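PDB 3G8Z: SnoaL-like domain-containing protein from Xanthomonas campestris pv. campestris, which is of unknown function but has a cystatin-like fold and belongs to the SnoaL-like family, whose namesake is a polyketide cyclase. Local coordinates for residues E78-D90 against I101-L114. Residues are numbered along the deposited sequence; the frame is centred on the assembly and turned at random.
Sequences EVSNGTFAISRAD and ITLEFSGQANGVTL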
ATOM      1  N   GLU A  78      24.260   9.233  -1.684  1.00 23.47           N
ATOM      2  CA  GLU A  78      25.119  10.407  -1.725  1.00 23.48           C
ATOM      3  C   GLU A  78      24.385  11.692  -1.348  1.00 22.84           C
ATOM      4  O   GLU A  78      24.846  12.464  -0.488  1.00 21.56           O
ATOM      5  CB  GLU A  78      25.768  10.542  -3.105  1.00 23.69           C
ATOM      6  CG  GLU A  78      26.790   9.455  -3.380  1.00 26.06           C
ATOM      7  N   VAL A  79      23.245  11.930  -1.988  1.00 22.34           N
ATOM      8  CA  VAL A  79      22.478  13.154  -1.741  1.00 22.05           C
ATOM      9  C   VAL A  79      22.057  13.272  -0.278  1.00 21.71           C
ATOM     10  O   VAL A  79      22.074  14.364   0.279  1.00 21.56           O
ATOM     11  CB  VAL A  79      21.228  13.232  -2.669  1.00 22.53           C
ATOM     12  CG1 VAL A  79      20.325  14.369  -2.270  1.00 22.84           C
ATOM     13  CG2 VAL A  79      21.681  13.382  -4.139  1.00 23.05           C
ATOM     14  N   SER A  80      21.724  12.151   0.351  1.00 21.01           N
ATOM     15  CA  SER A  80      21.274  12.142   1.744  1.00 20.18           C
ATOM     16  C   SER A  80      22.404  11.959   2.758  1.00 19.77           C
ATOM     17  O   SER A  80      22.169  11.826   3.960  1.00 19.21           O
ATOM     18  CB  SER A  80      20.242  11.036   1.939  1.00 20.52           C
ATOM     19  OG  SER A  80      20.838   9.759   1.923  1.00 21.73           O
ATOM     20  N   ASN A  81      23.643  12.000   2.289  1.00 19.06           N
ATOM     21  CA  ASN A  81      24.791  11.807   3.171  1.00 18.54           C
ATOM     22  C   ASN A  81      24.645  10.520   3.931  1.00 18.44           C
ATOM     23  O   ASN A  81      24.987  10.459   5.108  1.00 16.56           O
ATOM     24  CB  ASN A  81      24.949  12.984   4.155  1.00 18.69           C
ATOM     25  CG  ASN A  81      26.208  12.891   4.995  1.00 17.69           C
ATOM     26  OD1 ASN A  81      27.227  12.393   4.543  1.00 15.71           O
ATOM     27  ND2 ASN A  81      26.144  13.392   6.250  1.00 15.92           N
ATOM     28  N   GLY A  82      24.137   9.489   3.236  1.00 18.90           N
ATOM     29  CA  GLY A  82      23.920   8.178   3.817  1.00 19.16           C
ATOM     30  C   GLY A  82      22.888   8.108   4.920  1.00 19.04           C
ATOM     31  O   GLY A  82      22.807   7.093   5.637  1.00 18.90           O
ATOM     32  N   THR A  83      22.095   9.157   5.089  1.00 18.74           N
ATOM     33  CA  THR A  83      21.185   9.217   6.239  1.00 19.34           C
ATOM     34  C   THR A  83      19.765   8.752   5.931  1.00 20.29           C
ATOM     35  O   THR A  83      18.985   8.506   6.854  1.00 19.44           O
ATOM     36  CB  THR A  83      21.084  10.653   6.817  1.00 19.55           C
ATOM     37  OG1 THR A  83      20.395  11.504   5.878  1.00 19.74           O
ATOM     38  CG2 THR A  83      22.476  11.198   7.129  1.00 19.08           C
ATOM     39  N   PHE A  84      19.392   8.652   4.659  1.00 21.10           N
ATOM     40  CA  PHE A  84      18.048   8.172   4.367  1.00 23.24           C
ATOM     41  C   PHE A  84      17.880   6.754   4.861  1.00 23.61           C
ATOM     42  O   PHE A  84      18.687   5.880   4.548  1.00 24.25           O
ATOM     43  CB  PHE A  84      17.696   8.241   2.897  1.00 24.74           C
ATOM     44  CG  PHE A  84      16.318   7.747   2.615  1.00 26.03           C
ATOM     45  CD1 PHE A  84      15.229   8.566   2.833  1.00 28.11           C
ATOM     46  CD2 PHE A  84      16.109   6.457   2.208  1.00 30.13           C
ATOM     47  CE1 PHE A  84      13.947   8.113   2.607  1.00 30.27           C
ATOM     48  CE2 PHE A  84      14.805   5.999   1.982  1.00 31.07           C
ATOM     49  CZ  PHE A  84      13.740   6.838   2.196  1.00 29.21           C
ATOM     50  N   ALA A  85      16.837   6.534   5.656  1.00 24.44           N
ATOM     51  CA  ALA A  85      16.647   5.254   6.318  1.00 24.91           C
ATOM     52  C   ALA A  85      15.185   4.893   6.521  1.00 25.42           C
ATOM     53  O   ALA A  85      14.322   5.753   6.715  1.00 23.95           O
ATOM     54  CB  ALA A  85      17.356   5.253   7.641  1.00 25.34           C
ATOM     55  N   ILE A  86      14.927   3.594   6.453  1.00 25.89           N
ATOM     56  CA  ILE A  86      13.692   3.043   6.965  1.00 26.52           C
ATOM     57  C   ILE A  86      13.947   2.835   8.445  1.00 27.11           C
ATOM     58  O   ILE A  86      14.578   1.849   8.857  1.00 28.11           O
ATOM     59  CB  ILE A  86      13.317   1.740   6.253  1.00 26.53           C
ATOM     60  CG1 ILE A  86      13.151   2.004   4.753  1.00 27.26           C
ATOM     61  CG2 ILE A  86      12.036   1.178   6.838  1.00 26.25           C
ATOM     62  CD1 ILE A  86      12.791   0.771   3.914  1.00 27.76           C
ATOM     63  N   SER A  87      13.499   3.795   9.244  1.00 27.41           N
ATOM     64  CA  SER A  87      13.818   3.814  10.662  1.00 28.32           C
ATOM     65  C   SER A  87      12.994   2.809  11.441  1.00 28.74           C
ATOM     66  O   SER A  87      13.402   2.373  12.528  1.00 29.29           O
ATOM     67  CB  SER A  87      13.644   5.233  11.234  1.00 28.63           C
ATOM     68  OG  SER A  87      12.472   5.847  10.747  1.00 30.17           O
ATOM     69  N   ARG A  88      11.857   2.408  10.884  1.00 27.86           N
ATOM     70  CA  ARG A  88      11.005   1.440  11.537  1.00 29.03           C
ATOM     71  C   ARG A  88      10.124   0.791  10.516  1.00 27.32           C
ATOM     72  O   ARG A  88       9.546   1.480   9.700  1.00 27.50           O
ATOM     73  CB  ARG A  88      10.110   2.103  12.603  1.00 28.79           C
ATOM     74  CG  ARG A  88       9.503   1.081  13.596  1.00 31.57           C
ATOM     75  CD  ARG A  88       8.425   1.680  14.488  1.00 32.04           C
ATOM     76  NE  ARG A  88       7.341   2.221  13.670  1.00 36.90           N
ATOM     77  CZ  ARG A  88       7.086   3.523  13.529  1.00 37.11           C
ATOM     78  NH1 ARG A  88       7.833   4.416  14.156  1.00 38.00           N
ATOM     79  NH2 ARG A  88       6.088   3.928  12.749  1.00 36.32           N
ATOM     80  N   ALA A  89      10.034  -0.531  10.559  1.00 27.09           N
ATOM     81  CA  ALA A  89       9.087  -1.256   9.747  1.00 26.89           C
ATOM     82  C   ALA A  89       7.998  -1.769  10.671  1.00 26.81           C
ATOM     83  O   ALA A  89       8.284  -2.361  11.705  1.00 25.51           O
ATOM     84  CB  ALA A  89       9.749  -2.424   9.021  1.00 27.52           C
ATOM     85  N   ASP A  90       6.752  -1.540  10.292  1.00 25.62           N
ATOM     86  CA  ASP A  90       5.636  -1.909  11.133  1.00 25.74           C
ATOM     87  C   ASP A  90       5.044  -3.236  10.691  1.00 25.07           C
ATOM     88  O   ASP A  90       5.368  -4.271  11.273  1.00 26.88           O
ATOM     89  CB  ASP A  90       4.600  -0.806  11.138  1.00 26.28           C
ATOM     90  CG  ASP A  90       5.150   0.485  11.709  1.00 27.13           C
ATOM     91  OD1 ASP A  90       5.760   0.448  12.793  1.00 28.60           O
ATOM     92  OD2 ASP A  90       4.993   1.527  11.058  1.00 31.71           O
ATOM     93  N   ILE A 101       4.335  -2.864   2.944  1.00 21.03           N
ATOM     94  CA  ILE A 101       5.070  -2.694   4.172  1.00 20.21           C
ATOM     95  C   ILE A 101       4.827  -1.287   4.654  1.00 20.59           C
ATOM     96  O   ILE A 101       5.196  -0.337   3.976  1.00 21.18           O
ATOM     97  CB  ILE A 101       6.583  -2.900   3.985  1.00 20.43           C
ATOM     98  CG1 ILE A 101       6.830  -4.188   3.180  1.00 22.64           C
ATOM     99  CG2 ILE A 101       7.271  -2.926   5.378  1.00 17.95           C
ATOM    100  CD1 ILE A 101       7.938  -4.115   2.163  1.00 23.29           C
ATOM    101  N   THR A 102       4.217  -1.162   5.834  1.00 19.95           N
ATOM    102  CA  THR A 102       4.018   0.106   6.475  1.00 20.45           C
ATOM    103  C   THR A 102       5.268   0.381   7.282  1.00 21.03           C
ATOM    104  O   THR A 102       5.826  -0.526   7.908  1.00 20.89           O
ATOM    105  CB  THR A 102       2.767   0.114   7.403  1.00 20.58           C
ATOM    106  OG1 THR A 102       2.792  -1.048   8.235  1.00 20.26           O
ATOM    107  CG2 THR A 102       1.500   0.091   6.565  1.00 21.56           C
ATOM    108  N   LEU A 103       5.701   1.631   7.270  1.00 21.59           N
ATOM    109  CA  LEU A 103       6.988   1.961   7.815  1.00 21.94           C
ATOM    110  C   LEU A 103       7.130   3.428   8.124  1.00 22.63           C
ATOM    111  O   LEU A 103       6.222   4.245   7.879  1.00 21.13           O
ATOM    112  CB  LEU A 103       8.096   1.473   6.871  1.00 22.36           C
ATOM    113  CG  LEU A 103       7.982   1.849   5.408  1.00 22.26           C
ATOM    114  CD1 LEU A 103       8.352   3.329   5.254  1.00 23.71           C
ATOM    115  CD2 LEU A 103       8.842   0.917   4.517  1.00 21.42           C
ATOM    116  N   GLU A 104       8.256   3.739   8.741  1.00 23.62           N
ATOM    117  CA  GLU A 104       8.670   5.101   8.978  1.00 24.80           C
ATOM    118  C   GLU A 104      10.005   5.310   8.301  1.00 24.99           C
ATOM    119  O   GLU A 104      10.897   4.453   8.370  1.00 24.41           O
ATOM    120  CB  GLU A 104       8.835   5.366  10.474  1.00 24.94           C
ATOM    121  CG  GLU A 104       9.163   6.814  10.787  1.00 26.81           C
ATOM    122  CD  GLU A 104       9.693   7.019  12.184  1.00 29.59           C
ATOM    123  OE1 GLU A 104      10.753   6.421  12.533  1.00 33.68           O
ATOM    124  OE2 GLU A 104       9.049   7.802  12.921  1.00 35.48           O
ATOM    125  N   PHE A 105      10.166   6.440   7.629  1.00 24.89           N
ATOM    126  CA  PHE A 105      11.486   6.744   7.153  1.00 26.05           C
ATOM    127  C   PHE A 105      11.945   8.100   7.633  1.00 25.50           C
ATOM    128  O   PHE A 105      11.139   8.937   8.048  1.00 24.20           O
ATOM    129  CB  PHE A 105      11.606   6.533   5.646  1.00 28.46           C
ATOM    130  CG  PHE A 105      10.714   7.377   4.841  1.00 29.31           C
ATOM    131  CD1 PHE A 105      11.123   8.622   4.428  1.00 32.35           C
ATOM    132  CD2 PHE A 105       9.461   6.912   4.452  1.00 31.99           C
ATOM    133  CE1 PHE A 105      10.290   9.430   3.647  1.00 33.10           C
ATOM    134  CE2 PHE A 105       8.619   7.700   3.690  1.00 32.05           C
ATOM    135  CZ  PHE A 105       9.025   8.972   3.283  1.00 33.23           C
ATOM    136  N   SER A 106      13.264   8.266   7.654  1.00 24.81           N
ATOM    137  CA  SER A 106      13.873   9.443   8.201  1.00 23.92           C
ATOM    138  C   SER A 106      15.180   9.743   7.476  1.00 23.13           C
ATOM    139  O   SER A 106      15.646   8.980   6.637  1.00 21.59           O
ATOM    140  CB  SER A 106      14.125   9.225   9.694  1.00 25.39           C
ATOM    141  OG  SER A 106      14.964   8.113   9.855  1.00 28.00           O
ATOM    142  N   GLY A 107      15.753  10.893   7.789  1.00 22.21           N
ATOM    143  CA  GLY A 107      16.938  11.315   7.133  1.00 21.59           C
ATOM    144  C   GLY A 107      17.205  12.758   7.481  1.00 21.67           C
ATOM    145  O   GLY A 107      16.356  13.457   8.007  1.00 19.44           O
ATOM    146  N   GLN A 108      18.394  13.208   7.143  1.00 21.83           N
ATOM    147  CA  GLN A 108      18.754  14.578   7.401  1.00 23.11           C
ATOM    148  C   GLN A 108      19.673  14.960   6.281  1.00 24.13           C
ATOM    149  O   GLN A 108      20.808  14.469   6.227  1.00 25.50           O
ATOM    150  CB  GLN A 108      19.439  14.668   8.754  1.00 23.53           C
ATOM    151  CG  GLN A 108      19.962  16.062   9.106  1.00 24.36           C
ATOM    152  CD  GLN A 108      18.846  17.065   9.224  1.00 26.24           C
ATOM    153  OE1 GLN A 108      17.916  16.886  10.015  1.00 25.23           O
ATOM    154  NE2 GLN A 108      18.945  18.160   8.452  1.00 28.15           N
ATOM    155  N   ALA A 109      19.167  15.788   5.375  1.00 25.15           N
ATOM    156  CA  ALA A 109      19.921  16.252   4.208  1.00 26.36           C
ATOM    157  C   ALA A 109      19.250  17.461   3.528  1.00 26.39           C
ATOM    158  O   ALA A 109      18.045  17.693   3.668  1.00 26.03           O
ATOM    159  CB  ALA A 109      20.077  15.117   3.222  1.00 26.58           C
ATOM    160  N   ASN A 110      20.041  18.222   2.775  1.00 26.97           N
ATOM    161  CA  ASN A 110      19.543  19.427   2.086  1.00 27.14           C
ATOM    162  C   ASN A 110      18.792  20.377   3.017  1.00 25.03           C
ATOM    163  O   ASN A 110      17.911  21.119   2.592  1.00 25.10           O
ATOM    164  CB  ASN A 110      18.680  19.075   0.887  1.00 27.57           C
ATOM    165  CG  ASN A 110      19.475  18.422  -0.215  1.00 32.49           C
ATOM    166  OD1 ASN A 110      20.720  18.462  -0.206  1.00 37.40           O
ATOM    167  ND2 ASN A 110      18.774  17.799  -1.174  1.00 34.68           N
ATOM    168  N   GLY A 111      19.193  20.378   4.281  1.00 23.13           N
ATOM    169  CA  GLY A 111      18.599  21.256   5.269  1.00 22.28           C
ATOM    170  C   GLY A 111      17.254  20.744   5.748  1.00 20.83           C
ATOM    171  O   GLY A 111      16.561  21.434   6.468  1.00 19.59           O
ATOM    172  N   VAL A 112      16.884  19.534   5.345  1.00 20.26           N
ATOM    173  CA  VAL A 112      15.590  18.959   5.712  1.00 20.31           C
ATOM    174  C   VAL A 112      15.709  17.783   6.683  1.00 20.85           C
ATOM    175  O   VAL A 112      16.411  16.819   6.404  1.00 21.79           O
ATOM    176  CB  VAL A 112      14.814  18.445   4.471  1.00 19.86           C
ATOM    177  CG1 VAL A 112      13.443  17.870   4.893  1.00 18.36           C
ATOM    178  CG2 VAL A 112      14.668  19.560   3.447  1.00 18.75           C
ATOM    179  N   THR A 113      15.038  17.882   7.819  1.00 21.54           N
ATOM    180  CA  THR A 113      14.909  16.746   8.723  1.00 22.32           C
ATOM    181  C   THR A 113      13.667  15.971   8.326  1.00 22.47           C
ATOM    182  O   THR A 113      12.541  16.459   8.465  1.00 22.79           O
ATOM    183  CB  THR A 113      14.789  17.177  10.169  1.00 22.72           C
ATOM    184  OG1 THR A 113      15.972  17.891  10.535  1.00 25.58           O
ATOM    185  CG2 THR A 113      14.620  15.933  11.084  1.00 22.98           C
ATOM    186  N   LEU A 114      13.897  14.778   7.790  1.00 22.40           N
ATOM    187  CA  LEU A 114      12.859  13.938   7.244  1.00 22.86           C
ATOM    188  C   LEU A 114      12.451  12.976   8.325  1.00 22.80           C
ATOM    189  O   LEU A 114      13.305  12.354   8.953  1.00 21.87           O
ATOM    190  CB  LEU A 114      13.436  13.152   6.072  1.00 23.64           C
ATOM    191  CG  LEU A 114      12.516  12.235   5.269  1.00 24.97           C
ATOM    192  CD1 LEU A 114      11.561  13.073   4.430  1.00 25.11           C
ATOM    193  CD2 LEU A 114      13.377  11.338   4.363  1.00 23.49           C
TER
HETATM  194  O   HOH W   1      23.574  14.736   7.137  1.00 15.68           O
HETATM  195  O   HOH W   2      17.716   8.414   9.170  1.00 31.10           O
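S87 OG and the R88 guanidinium converge on the E104 side chain, on one side of the sheet. The S87 hydroxyl donates to E104 OE1, with OG 2.5 Å from that oxygen. It arrives on the anti side of the carboxylate, somewhat off its plane. The E104 chain reaches this point extended, with CG anti to the backbone N. The R88 guanidinium lays one face over E104 CB. R88 NH1 makes a long salt bridge to E104 OE2, 3.8 Å away, and the two charged planes are turned 51° apart. The bend at R88 chi3 (59°) brings the guanidinium side-on to D90. R88 NE donates to D90 OD1 at 2.5 Å and R88 NH2 to D90 OD2, each to the syn lone pair. Both bonds lie close to the guanidinium plane and fix its rotation. S87 and R88 together lie opposite E104, a classic beta bulge in the antiparallel hairpin of strands 85-95 and 98-109, at an edge of the cystatin-like sheet within this chain. On the other face, the F84 and F105 rings meet obliquely, planes at 46°, with F84 CE1 3.4 Å from F105 CD1. L114 CD2 sits at the F84 ring edge. In the turn after helix 66-79, T83 OG1 accepts an almost straight bond from Q108 N at 2.9 Å.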